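Local coordinates for Serine/threonine-protein acetyltransferase HopZ1a (Pseudomonas syringae pv. syringae, PDB 5KLP) that transfers acetyl groups from acetyl-CoA to serine and threonine residues of host proteins, with inositol hexakisphosphate as its cofactor, and so impairs host microtubules and immunity, at residues 91-94 with 95-98; 152-155 with 156-160; 162-165 with 166-169. The protein carries 10 engineered substitutions. One frame throughout, in Å; residues are numbered along the deposited sequence.

Overall arrangement
Two helices of the YopJ-family fold carry the three contacts. Interaction 1 spans helix 91-98, while interactions 2 and 3 follow each other on helix 153-167, their centres about 14 Å apart. The short helix lies against the long one: His91 NE2 stands 2.6 Å from Asp164 OD2 in a probable hydrogen bond, Ile95 CD1 packs on Asp164 CB at 3.5 Å, and His91 CE1 touches Leu160 CG. Interaction 2 sits at the catalytic centre, where the Gln154 side chain comes within about 3 Å of that of His123, and His158 within about 3 Å of that of Glu143. The His91 side chain is about 12 Å from that of Glu143, and that of Leu162, in interaction 3, about 11 Å.

Interaction 1. Residues 91-94 with 95-98; sequences HYYL and IQAL. Engineered in segment 91-94: Tyr92 (natural residue Lys), Tyr93 (natural residue Glu).
Gln96 stretches outward from helix 91-98 beside Tyr93. Its CB rests beside the backbone, 3.6 Å from Tyr93 O. With CG anti to the backbone N (chi1 -176°) and the chain extended beyond it, the amide is carried out alongside the Tyr93 ring, both side chains pointing the same way. At the tip, NE2 comes to the edge of that ring, 4.0 Å from Tyr93 CD1, with the amide plane steeply turned, 76° from the ring plane. The same NE2 gives a weak hydrogen bond to a water that in turn donates to Tyr93 O, 2.6 Å from the water oxygen. On the other branch OE1 accepts a weak bond from a second water, which is also hydrogen-bonded to Tyr92 OH. Both tyrosines are engineered, Tyr92 replacing lysine and Tyr93 glutamate, so the bridge through Tyr92 OH belongs to the crystallised variant.

The helix beneath is the connection of a beta-alpha-beta unit, between strands 85-87 and 105-110. Its backbone rungs run from Ile95 N to His91 O, from Gln96 N to Tyr92 O, from Ala97 N to Tyr93 O and from Leu98 N to Leu94 O. Tyr93 O accepts two hydrogen bonds in all, one from Ala97 N and one from the water.

A different face turns inward. Ile95 CD1 approaches the edge of the His91 ring, 4.2 Å from CD2, while His91 NE2 is hydrogen-bonded to Asp164 of helix 153-167. Leu94 heads for the strand, onto Phe106, Ala108 and Phe110. Leu98 lays its CG 3.4 Å from Leu94 O and touches Leu165 of the long helix.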
ATOM      1  N   HIS A  91       5.741   0.863  14.259  1.00 15.08           N
ATOM      2  CA  HIS A  91       4.670   1.859  14.387  1.00 18.17           C
ATOM      3  C   HIS A  91       4.853   2.744  15.627  1.00 25.05           C
ATOM      4  O   HIS A  91       4.275   3.822  15.719  1.00 21.17           O
ATOM      5  CB  HIS A  91       3.284   1.187  14.415  1.00 19.55           C
ATOM      6  CG  HIS A  91       2.984   0.432  15.675  1.00 17.44           C
ATOM      7  ND1 HIS A  91       3.017  -0.943  15.737  1.00 24.56           N
ATOM      8  CD2 HIS A  91       2.617   0.855  16.909  1.00 20.78           C
ATOM      9  CE1 HIS A  91       2.697  -1.336  16.958  1.00 25.05           C
ATOM     10  NE2 HIS A  91       2.456  -0.265  17.691  1.00 22.64           N
ATOM     11  N   TYR A  92       5.683   2.294  16.561  1.00 21.61           N
ATOM     12  CA  TYR A  92       6.093   3.119  17.687  1.00 21.93           C
ATOM     13  C   TYR A  92       6.584   4.499  17.238  1.00 25.89           C
ATOM     14  O   TYR A  92       6.276   5.517  17.875  1.00 22.25           O
ATOM     15  CB  TYR A  92       7.192   2.393  18.459  1.00 22.67           C
ATOM     16  CG  TYR A  92       7.769   3.112  19.655  1.00 23.00           C
ATOM     17  CD1 TYR A  92       8.714   4.121  19.496  1.00 20.53           C
ATOM     18  CD2 TYR A  92       7.436   2.725  20.952  1.00 25.59           C
ATOM     19  CE1 TYR A  92       9.270   4.763  20.593  1.00 29.47           C
ATOM     20  CE2 TYR A  92       7.999   3.355  22.056  1.00 29.85           C
ATOM     21  CZ  TYR A  92       8.915   4.375  21.865  1.00 29.60           C
ATOM     22  OH  TYR A  92       9.484   5.004  22.949  1.00 30.62           O
ATOM     23  N   TYR A  93       7.351   4.530  16.146  1.00 21.54           N
ATOM     24  CA  TYR A  93       7.926   5.783  15.659  1.00 25.30           C
ATOM     25  C   TYR A  93       6.907   6.621  14.890  1.00 26.03           C
ATOM     26  O   TYR A  93       7.065   7.842  14.769  1.00 26.64           O
ATOM     27  CB  TYR A  93       9.160   5.504  14.793  1.00 26.72           C
ATOM     28  CG  TYR A  93      10.297   4.878  15.590  1.00 29.00           C
ATOM     29  CD1 TYR A  93      10.965   5.612  16.563  1.00 28.02           C
ATOM     30  CD2 TYR A  93      10.678   3.557  15.387  1.00 23.60           C
ATOM     31  CE1 TYR A  93      11.991   5.055  17.300  1.00 31.65           C
ATOM     32  CE2 TYR A  93      11.706   2.988  16.116  1.00 24.79           C
ATOM     33  CZ  TYR A  93      12.355   3.737  17.072  1.00 30.92           C
ATOM     34  OH  TYR A  93      13.369   3.175  17.809  1.00 32.67           O
ATOM     35  N   LEU A  94       5.856   5.975  14.397  1.00 18.36           N
ATOM     36  CA  LEU A  94       4.712   6.710  13.862  1.00 18.91           C
ATOM     37  C   LEU A  94       4.078   7.509  14.983  1.00 25.41           C
ATOM     38  O   LEU A  94       3.776   8.697  14.833  1.00 22.57           O
ATOM     39  CB  LEU A  94       3.686   5.761  13.257  1.00 23.82           C
ATOM     40  CG  LEU A  94       2.341   6.370  12.849  1.00 31.18           C
ATOM     41  CD1 LEU A  94       2.517   7.478  11.818  1.00 34.41           C
ATOM     42  CD2 LEU A  94       1.420   5.282  12.315  1.00 24.51           C
ATOM     43  N   ILE A  95       3.902   6.861  16.129  1.00 21.92           N
ATOM     44  CA  ILE A  95       3.285   7.543  17.266  1.00 25.42           C
ATOM     45  C   ILE A  95       4.121   8.733  17.714  1.00 27.73           C
ATOM     46  O   ILE A  95       3.599   9.820  17.964  1.00 31.85           O
ATOM     47  CB  ILE A  95       3.088   6.577  18.429  1.00 26.08           C
ATOM     48  CG1 ILE A  95       1.949   5.619  18.094  1.00 23.16           C
ATOM     49  CG2 ILE A  95       2.833   7.345  19.731  1.00 27.14           C
ATOM     50  CD1 ILE A  95       1.858   4.442  19.019  1.00 36.67           C
ATOM     51  N   GLN A  96       5.428   8.525  17.788  1.00 27.60           N
ATOM     52  CA  GLN A  96       6.361   9.595  18.109  1.00 28.70           C
ATOM     53  C   GLN A  96       6.230  10.742  17.109  1.00 29.11           C
ATOM     54  O   GLN A  96       6.305  11.907  17.483  1.00 30.61           O
ATOM     55  CB  GLN A  96       7.795   9.047  18.123  1.00 33.03           C
ATOM     56  CG  GLN A  96       8.875  10.021  18.539  1.00 44.68           C
ATOM     57  CD  GLN A  96      10.246   9.358  18.569  1.00 55.84           C
ATOM     58  OE1 GLN A  96      10.610   8.698  19.543  1.00 54.03           O
ATOM     59  NE2 GLN A  96      10.997   9.506  17.483  1.00 61.63           N
ATOM     60  N   ALA A  97       6.023  10.416  15.838  1.00 31.44           N
ATOM     61  CA  ALA A  97       5.911  11.464  14.829  1.00 34.12           C
ATOM     62  C   ALA A  97       4.618  12.277  15.024  1.00 34.66           C
ATOM     63  O   ALA A  97       4.554  13.448  14.679  1.00 34.63           O
ATOM     64  CB  ALA A  97       5.962  10.864  13.432  1.00 34.02           C
ATOM     65  N   LEU A  98       3.599  11.652  15.603  1.00 32.30           N
ATOM     66  CA  LEU A  98       2.362  12.361  15.926  1.00 38.65           C
ATOM     67  C   LEU A  98       2.586  13.358  17.055  1.00 40.10           C
ATOM     68  O   LEU A  98       1.773  14.258  17.265  1.00 40.33           O
ATOM     69  CB  LEU A  98       1.255  11.385  16.307  1.00 35.27           C
ATOM     70  CG  LEU A  98       0.873  10.355  15.244  1.00 35.71           C
ATOM     71  CD1 LEU A  98      -0.061   9.319  15.829  1.00 28.23           C
ATOM     72  CD2 LEU A  98       0.218  11.047  14.051  1.00 41.58           C
TER
HETATM   73  O   HOH W   1      11.172   7.260  22.655  1.00 53.13           O
HETATM   74  O   HOH W   2       9.300   9.246  14.706  1.00 40.99           O

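Interaction 2. Residues 152-155 with 156-160. With CIT (citric acid), chain E.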
ATOM      1  N   TYR A 152      -4.840 -15.514  11.768  1.00 26.06           N
ATOM      2  CA  TYR A 152      -5.238 -14.384  12.626  1.00 27.49           C
ATOM      3  C   TYR A 152      -4.056 -13.561  13.130  1.00 23.05           C
ATOM      4  O   TYR A 152      -4.187 -12.817  14.097  1.00 21.74           O
ATOM      5  CB  TYR A 152      -6.074 -14.857  13.826  1.00 25.36           C
ATOM      6  CG  TYR A 152      -7.242 -15.718  13.416  1.00 32.25           C
ATOM      7  CD1 TYR A 152      -8.412 -15.147  12.958  1.00 28.14           C
ATOM      8  CD2 TYR A 152      -7.171 -17.102  13.493  1.00 39.19           C
ATOM      9  CE1 TYR A 152      -9.486 -15.927  12.571  1.00 31.59           C
ATOM     10  CE2 TYR A 152      -8.238 -17.894  13.112  1.00 44.90           C
ATOM     11  CZ  TYR A 152      -9.394 -17.300  12.649  1.00 39.82           C
ATOM     12  OH  TYR A 152     -10.460 -18.081  12.267  1.00 41.39           O
ATOM     13  N   GLN A 153      -2.902 -13.693  12.481  1.00 25.47           N
ATOM     14  CA  GLN A 153      -1.718 -12.963  12.925  1.00 25.98           C
ATOM     15  C   GLN A 153      -1.777 -11.476  12.553  1.00 22.95           C
ATOM     16  O   GLN A 153      -1.451 -10.614  13.380  1.00 19.10           O
ATOM     17  CB  GLN A 153      -0.459 -13.610  12.364  1.00 26.21           C
ATOM     18  CG  GLN A 153      -0.304 -15.075  12.798  1.00 35.73           C
ATOM     19  CD  GLN A 153      -0.119 -15.233  14.301  1.00 41.60           C
ATOM     20  OE1 GLN A 153       0.936 -14.912  14.849  1.00 38.87           O
ATOM     21  NE2 GLN A 153      -1.153 -15.742  14.975  1.00 42.04           N
ATOM     22  N   GLN A 154      -2.177 -11.154  11.323  1.00 21.50           N
ATOM     23  CA  GLN A 154      -2.257  -9.739  10.939  1.00 21.89           C
ATOM     24  C   GLN A 154      -3.228  -8.987  11.850  1.00 20.58           C
ATOM     25  O   GLN A 154      -2.990  -7.831  12.200  1.00 18.95           O
ATOM     26  CB  GLN A 154      -2.685  -9.550   9.478  1.00 19.93           C
ATOM     27  CG  GLN A 154      -1.545  -9.423   8.464  1.00 40.27           C
ATOM     28  CD  GLN A 154      -0.553  -8.288   8.737  1.00 34.82           C
ATOM     29  OE1 GLN A 154       0.387  -8.466   9.501  1.00 32.09           O
ATOM     30  NE2 GLN A 154      -0.739  -7.131   8.081  1.00 28.05           N
ATOM     31  N   LEU A 155      -4.323  -9.644  12.231  1.00 19.68           N
ATOM     32  CA  LEU A 155      -5.299  -9.013  13.110  1.00 18.75           C
ATOM     33  C   LEU A 155      -4.670  -8.631  14.444  1.00 19.72           C
ATOM     34  O   LEU A 155      -4.886  -7.533  14.936  1.00 20.17           O
ATOM     35  CB  LEU A 155      -6.495  -9.933  13.351  1.00 21.82           C
ATOM     36  CG  LEU A 155      -7.503  -9.425  14.388  1.00 23.54           C
ATOM     37  CD1 LEU A 155      -8.110  -8.108  13.934  1.00 22.29           C
ATOM     38  CD2 LEU A 155      -8.588 -10.459  14.618  1.00 31.74           C
ATOM     39  N   GLN A 156      -3.893  -9.549  15.022  1.00 16.66           N
ATOM     40  CA  GLN A 156      -3.218  -9.288  16.295  1.00 25.83           C
ATOM     41  C   GLN A 156      -2.215  -8.125  16.163  1.00 23.28           C
ATOM     42  O   GLN A 156      -2.083  -7.286  17.064  1.00 20.28           O
ATOM     43  CB  GLN A 156      -2.510 -10.572  16.774  1.00 31.04           C
ATOM     44  CG  GLN A 156      -1.578 -10.405  17.964  1.00 43.85           C
ATOM     45  CD  GLN A 156      -0.490 -11.491  18.026  1.00 55.31           C
ATOM     46  OE1 GLN A 156       0.067 -11.898  16.999  1.00 60.68           O
ATOM     47  NE2 GLN A 156      -0.193 -11.960  19.234  1.00 49.79           N
ATOM     48  N   ARG A 157      -1.541  -8.061  15.019  1.00 20.39           N
ATOM     49  CA  ARG A 157      -0.564  -7.006  14.752  1.00 18.27           C
ATOM     50  C   ARG A 157      -1.249  -5.640  14.571  1.00 17.89           C
ATOM     51  O   ARG A 157      -0.755  -4.618  15.065  1.00 21.97           O
ATOM     52  CB  ARG A 157       0.273  -7.357  13.514  1.00 17.36           C
ATOM     53  CG  ARG A 157       1.136  -8.619  13.672  1.00 23.11           C
ATOM     54  CD  ARG A 157       1.550  -9.157  12.301  1.00 23.30           C
ATOM     55  NE  ARG A 157       2.060 -10.518  12.376  1.00 30.80           N
ATOM     56  CZ  ARG A 157       2.141 -11.344  11.338  1.00 30.97           C
ATOM     57  NH1 ARG A 157       1.736 -10.953  10.126  1.00 24.03           N
ATOM     58  NH2 ARG A 157       2.627 -12.562  11.518  1.00 28.56           N
ATOM     59  N   HIS A 158      -2.371  -5.617  13.850  1.00 14.67           N
ATOM     60  CA  HIS A 158      -3.159  -4.379  13.701  1.00 13.43           C
ATOM     61  C   HIS A 158      -3.716  -3.905  15.053  1.00 18.69           C
ATOM     62  O   HIS A 158      -3.709  -2.713  15.355  1.00 20.49           O
ATOM     63  CB  HIS A 158      -4.308  -4.571  12.704  1.00 12.56           C
ATOM     64  CG  HIS A 158      -3.879  -4.500  11.269  1.00 21.40           C
ATOM     65  ND1 HIS A 158      -3.184  -3.429  10.754  1.00 19.18           N
ATOM     66  CD2 HIS A 158      -4.057  -5.362  10.239  1.00 19.74           C
ATOM     67  CE1 HIS A 158      -2.951  -3.634   9.469  1.00 22.83           C
ATOM     68  NE2 HIS A 158      -3.475  -4.795   9.132  1.00 21.97           N
ATOM     69  N   ASN A 159      -4.192  -4.842  15.865  1.00 20.55           N
ATOM     70  CA  ASN A 159      -4.672  -4.503  17.206  1.00 22.33           C
ATOM     71  C   ASN A 159      -3.575  -3.897  18.077  1.00 21.58           C
ATOM     72  O   ASN A 159      -3.842  -3.003  18.889  1.00 21.28           O
ATOM     73  CB  ASN A 159      -5.282  -5.737  17.890  1.00 19.87           C
ATOM     74  CG  ASN A 159      -6.752  -5.926  17.517  1.00 29.65           C
ATOM     75  OD1 ASN A 159      -7.469  -4.949  17.303  1.00 24.45           O
ATOM     76  ND2 ASN A 159      -7.196  -7.178  17.425  1.00 19.91           N
ATOM     77  N   LEU A 160      -2.344  -4.384  17.926  1.00 20.34           N
ATOM     78  CA  LEU A 160      -1.232  -3.794  18.664  1.00 19.28           C
ATOM     79  C   LEU A 160      -1.069  -2.313  18.281  1.00 20.20           C
ATOM     80  O   LEU A 160      -0.945  -1.452  19.144  1.00 18.36           O
ATOM     81  CB  LEU A 160       0.069  -4.577  18.418  1.00 20.08           C
ATOM     82  CG  LEU A 160       1.325  -4.076  19.142  1.00 22.98           C
ATOM     83  CD1 LEU A 160       1.129  -4.126  20.674  1.00 22.37           C
ATOM     84  CD2 LEU A 160       2.557  -4.887  18.741  1.00 22.06           C
TER
HETATM   85  C1  CIT E 402       1.577 -14.837   5.273  1.00 47.85           C
HETATM   86  O1  CIT E 402       1.765 -15.401   4.173  1.00 49.96           O
HETATM   87  O2  CIT E 402       2.557 -14.281   5.814  1.00 45.71           O
HETATM   88  C2  CIT E 402       0.184 -14.836   5.871  1.00 46.19           C
HETATM   89  C3  CIT E 402       0.019 -14.378   7.328  1.00 47.94           C
HETATM   90  O7  CIT E 402      -0.197 -12.941   7.305  1.00 47.14           O
HETATM   91  C4  CIT E 402      -1.204 -15.065   7.933  1.00 41.14           C
HETATM   92  C5  CIT E 402      -1.696 -14.284   9.129  1.00 36.03           C
HETATM   93  O3  CIT E 402      -2.401 -14.854  10.002  1.00 28.79           O
HETATM   94  O4  CIT E 402      -1.396 -13.067   9.258  1.00 33.19           O
HETATM   95  C6  CIT E 402       1.228 -14.660   8.217  1.00 50.11           C
HETATM   96  O5  CIT E 402       1.597 -15.835   8.434  1.00 48.43           O
HETATM   97  O6  CIT E 402       1.876 -13.715   8.727  1.00 46.85           O
HETATM   98  O   HOH W   3       3.404 -13.772  13.985  1.00 35.19           O
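The first turns of helix 153-167 border the catalytic centre of this acetyltransferase, and here a citrate, probably from the crystallisation liquor, lies against the start of the helix. Arg157 and Gln154 meet at the centre of the contact, crossing at about a right angle with guanidinium and amide planes 56° apart. Arg157 NH1 donates to Gln154 OE1 over 2.9 Å in a nearly straight bond (167° at the hydrogen), and the oxygen lies in the guanidinium plane. Arg157 CG is anti to the carbonyl carbon and beside the backbone N (chi1 -64°), which directs the chain back toward the helix start; its extension from CG to NE gives the reach. Gln154 is bent at chi2, which turns its OE1 to the guanidinium edge.

Other N-H groups of the guanidinium turn to the citrate and a water. NH1 and NH2 both donate to citrate O6, each at 3.1 Å, and NH2 also gives a hydrogen bond to a water that donates to Gln153 OE1. Gln153 CB covers one face, 3.4 Å from Arg157 NH2. Citrate is gripped by the helix start as well. Its O3 accepts from Gln153 N over 2.8 Å. The O4 of the same carboxylate accepts from Gln154 N.

One turn on, His158 crosses Gln154 obliquely. Glu143 OE2, in the active site, is hydrogen-bonded to His158 NE2. The same oxygen is bonded to Gln154 NE2. Citrate is also bonded to NE2 of His123, another active-site residue.

Chemically, two nitrogens converge on one carboxylate oxygen of Glu143, which should hold that group in place, while the helix start and the arginine together would provide a positive setting well suited to a bound anion such as citrate.

Interaction 3. Residues 162-165 with 166-169; sequences LEDL and SESG
Glu163 and Glu167 lie side by side on one face of helix 153-167, pointing the same way, their carboxylate planes 36° apart. It is not the charged ends that come closest: Glu167 OE2 sits 3.3 Å from Glu163 CG, whereas the OE2 atoms of Glu163 and Glu167 are 3.8 Å apart. Both chains are extended beyond CG and run outward together. Along the way Glu167 CG lies 3.3 Å from Glu163 O, the carbonyl that also accepts the backbone N-H of Glu167.

Asp164 comes at Glu167 from another direction. The two side chains cross with their carboxylates turned 71° from each other, and Asp164 OD1 is 4.0 Å from Glu167 OE1. Three acidic groups thus gather on one stretch of the helix, a closeness that may slightly raise the proton affinity of one or other of them. The second oxygen of Asp164, OD2, is hydrogen-bonded to His91 of helix 91-98.

Here the helix, which links strands 138-143 and 175-179 in a beta-alpha-beta crossover, comes to its end. A Schellman motif closes it: Gly169 takes positive phi, and its N donates to Ser166 O at 2.8 Å. Ser168 N returns to Asp164 O in the last turn.

Ser168 adds a side-chain bond at the helix end. Its OG stands between the backbone N and the carbonyl carbon (chi1 73°), from where it donates to Leu165 O, 2.6 Å away and tilted from the carbonyl plane. A weak bond from Ser168 N reaches the same oxygen, so Leu165 O is held by both the main chain and the side chain of one residue. On the inward side, Leu165 packs against Ile95 of the neighbouring helix.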
ATOM      1  N   LEU A 162      -3.349  -0.295  16.994  1.00 20.18           N
ATOM      2  CA  LEU A 162      -4.502   0.434  17.516  1.00 22.26           C
ATOM      3  C   LEU A 162      -4.365   0.668  19.018  1.00 22.92           C
ATOM      4  O   LEU A 162      -4.672   1.753  19.535  1.00 23.23           O
ATOM      5  CB  LEU A 162      -5.800  -0.323  17.211  1.00 20.72           C
ATOM      6  CG  LEU A 162      -6.164  -0.482  15.733  1.00 22.70           C
ATOM      7  CD1 LEU A 162      -7.405  -1.356  15.565  1.00 22.83           C
ATOM      8  CD2 LEU A 162      -6.407   0.885  15.098  1.00 25.58           C
ATOM      9  N   GLU A 163      -3.918  -0.360  19.720  1.00 20.20           N
ATOM     10  CA  GLU A 163      -3.771  -0.255  21.168  1.00 23.27           C
ATOM     11  C   GLU A 163      -2.774   0.841  21.529  1.00 26.06           C
ATOM     12  O   GLU A 163      -3.016   1.671  22.418  1.00 21.88           O
ATOM     13  CB  GLU A 163      -3.331  -1.594  21.747  1.00 21.47           C
ATOM     14  CG  GLU A 163      -3.169  -1.600  23.245  1.00 38.53           C
ATOM     15  CD  GLU A 163      -2.499  -2.871  23.730  1.00 62.86           C
ATOM     16  OE1 GLU A 163      -1.407  -3.194  23.215  1.00 68.43           O
ATOM     17  OE2 GLU A 163      -3.060  -3.544  24.622  1.00 73.86           O
ATOM     18  N   ASP A 164      -1.648   0.844  20.830  1.00 19.99           N
ATOM     19  CA  ASP A 164      -0.611   1.825  21.088  1.00 25.23           C
ATOM     20  C   ASP A 164      -1.085   3.230  20.714  1.00 25.04           C
ATOM     21  O   ASP A 164      -0.855   4.172  21.458  1.00 28.85           O
ATOM     22  CB  ASP A 164       0.683   1.448  20.342  1.00 20.93           C
ATOM     23  CG  ASP A 164       1.376   0.217  20.948  1.00 31.94           C
ATOM     24  OD1 ASP A 164       1.243   0.003  22.175  1.00 33.86           O
ATOM     25  OD2 ASP A 164       2.059  -0.530  20.206  1.00 30.42           O
ATOM     26  N   LEU A 165      -1.760   3.362  19.579  1.00 21.07           N
ATOM     27  CA  LEU A 165      -2.328   4.647  19.181  1.00 26.28           C
ATOM     28  C   LEU A 165      -3.248   5.196  20.273  1.00 30.14           C
ATOM     29  O   LEU A 165      -3.128   6.356  20.684  1.00 28.90           O
ATOM     30  CB  LEU A 165      -3.099   4.497  17.862  1.00 20.67           C
ATOM     31  CG  LEU A 165      -2.247   4.485  16.584  1.00 22.63           C
ATOM     32  CD1 LEU A 165      -3.036   3.996  15.388  1.00 22.25           C
ATOM     33  CD2 LEU A 165      -1.742   5.895  16.306  1.00 20.76           C
ATOM     34  N   SER A 166      -4.135   4.335  20.761  1.00 27.79           N
ATOM     35  CA  SER A 166      -5.118   4.705  21.773  1.00 30.92           C
ATOM     36  C   SER A 166      -4.445   5.155  23.075  1.00 31.16           C
ATOM     37  O   SER A 166      -4.757   6.223  23.626  1.00 24.93           O
ATOM     38  CB  SER A 166      -6.057   3.526  22.026  1.00 28.30           C
ATOM     39  OG  SER A 166      -7.103   3.892  22.901  1.00 35.04           O
ATOM     40  N   GLU A 167      -3.507   4.344  23.551  1.00 28.83           N
ATOM     41  CA  GLU A 167      -2.782   4.639  24.779  1.00 29.10           C
ATOM     42  C   GLU A 167      -1.987   5.934  24.661  1.00 34.62           C
ATOM     43  O   GLU A 167      -1.714   6.586  25.669  1.00 31.44           O
ATOM     44  CB  GLU A 167      -1.841   3.479  25.144  1.00 28.79           C
ATOM     45  CG  GLU A 167      -2.566   2.226  25.611  1.00 40.76           C
ATOM     46  CD  GLU A 167      -1.650   1.015  25.749  1.00 52.76           C
ATOM     47  OE1 GLU A 167      -0.415   1.171  25.640  1.00 57.43           O
ATOM     48  OE2 GLU A 167      -2.171  -0.100  25.959  1.00 55.32           O
ATOM     49  N   SER A 168      -1.614   6.316  23.441  1.00 24.95           N
ATOM     50  CA  SER A 168      -0.889   7.574  23.250  1.00 24.62           C
ATOM     51  C   SER A 168      -1.838   8.785  23.171  1.00 30.21           C
ATOM     52  O   SER A 168      -1.387   9.936  23.114  1.00 32.24           O
ATOM     53  CB  SER A 168      -0.026   7.507  21.990  1.00 21.92           C
ATOM     54  OG  SER A 168      -0.832   7.580  20.826  1.00 26.74           O
ATOM     55  N   GLY A 169      -3.143   8.522  23.194  1.00 30.22           N
ATOM     56  CA  GLY A 169      -4.139   9.580  23.180  1.00 30.33           C
ATOM     57  C   GLY A 169      -4.860   9.810  21.859  1.00 34.56           C
ATOM     58  O   GLY A 169      -5.578  10.789  21.705  1.00 33.79           O
TER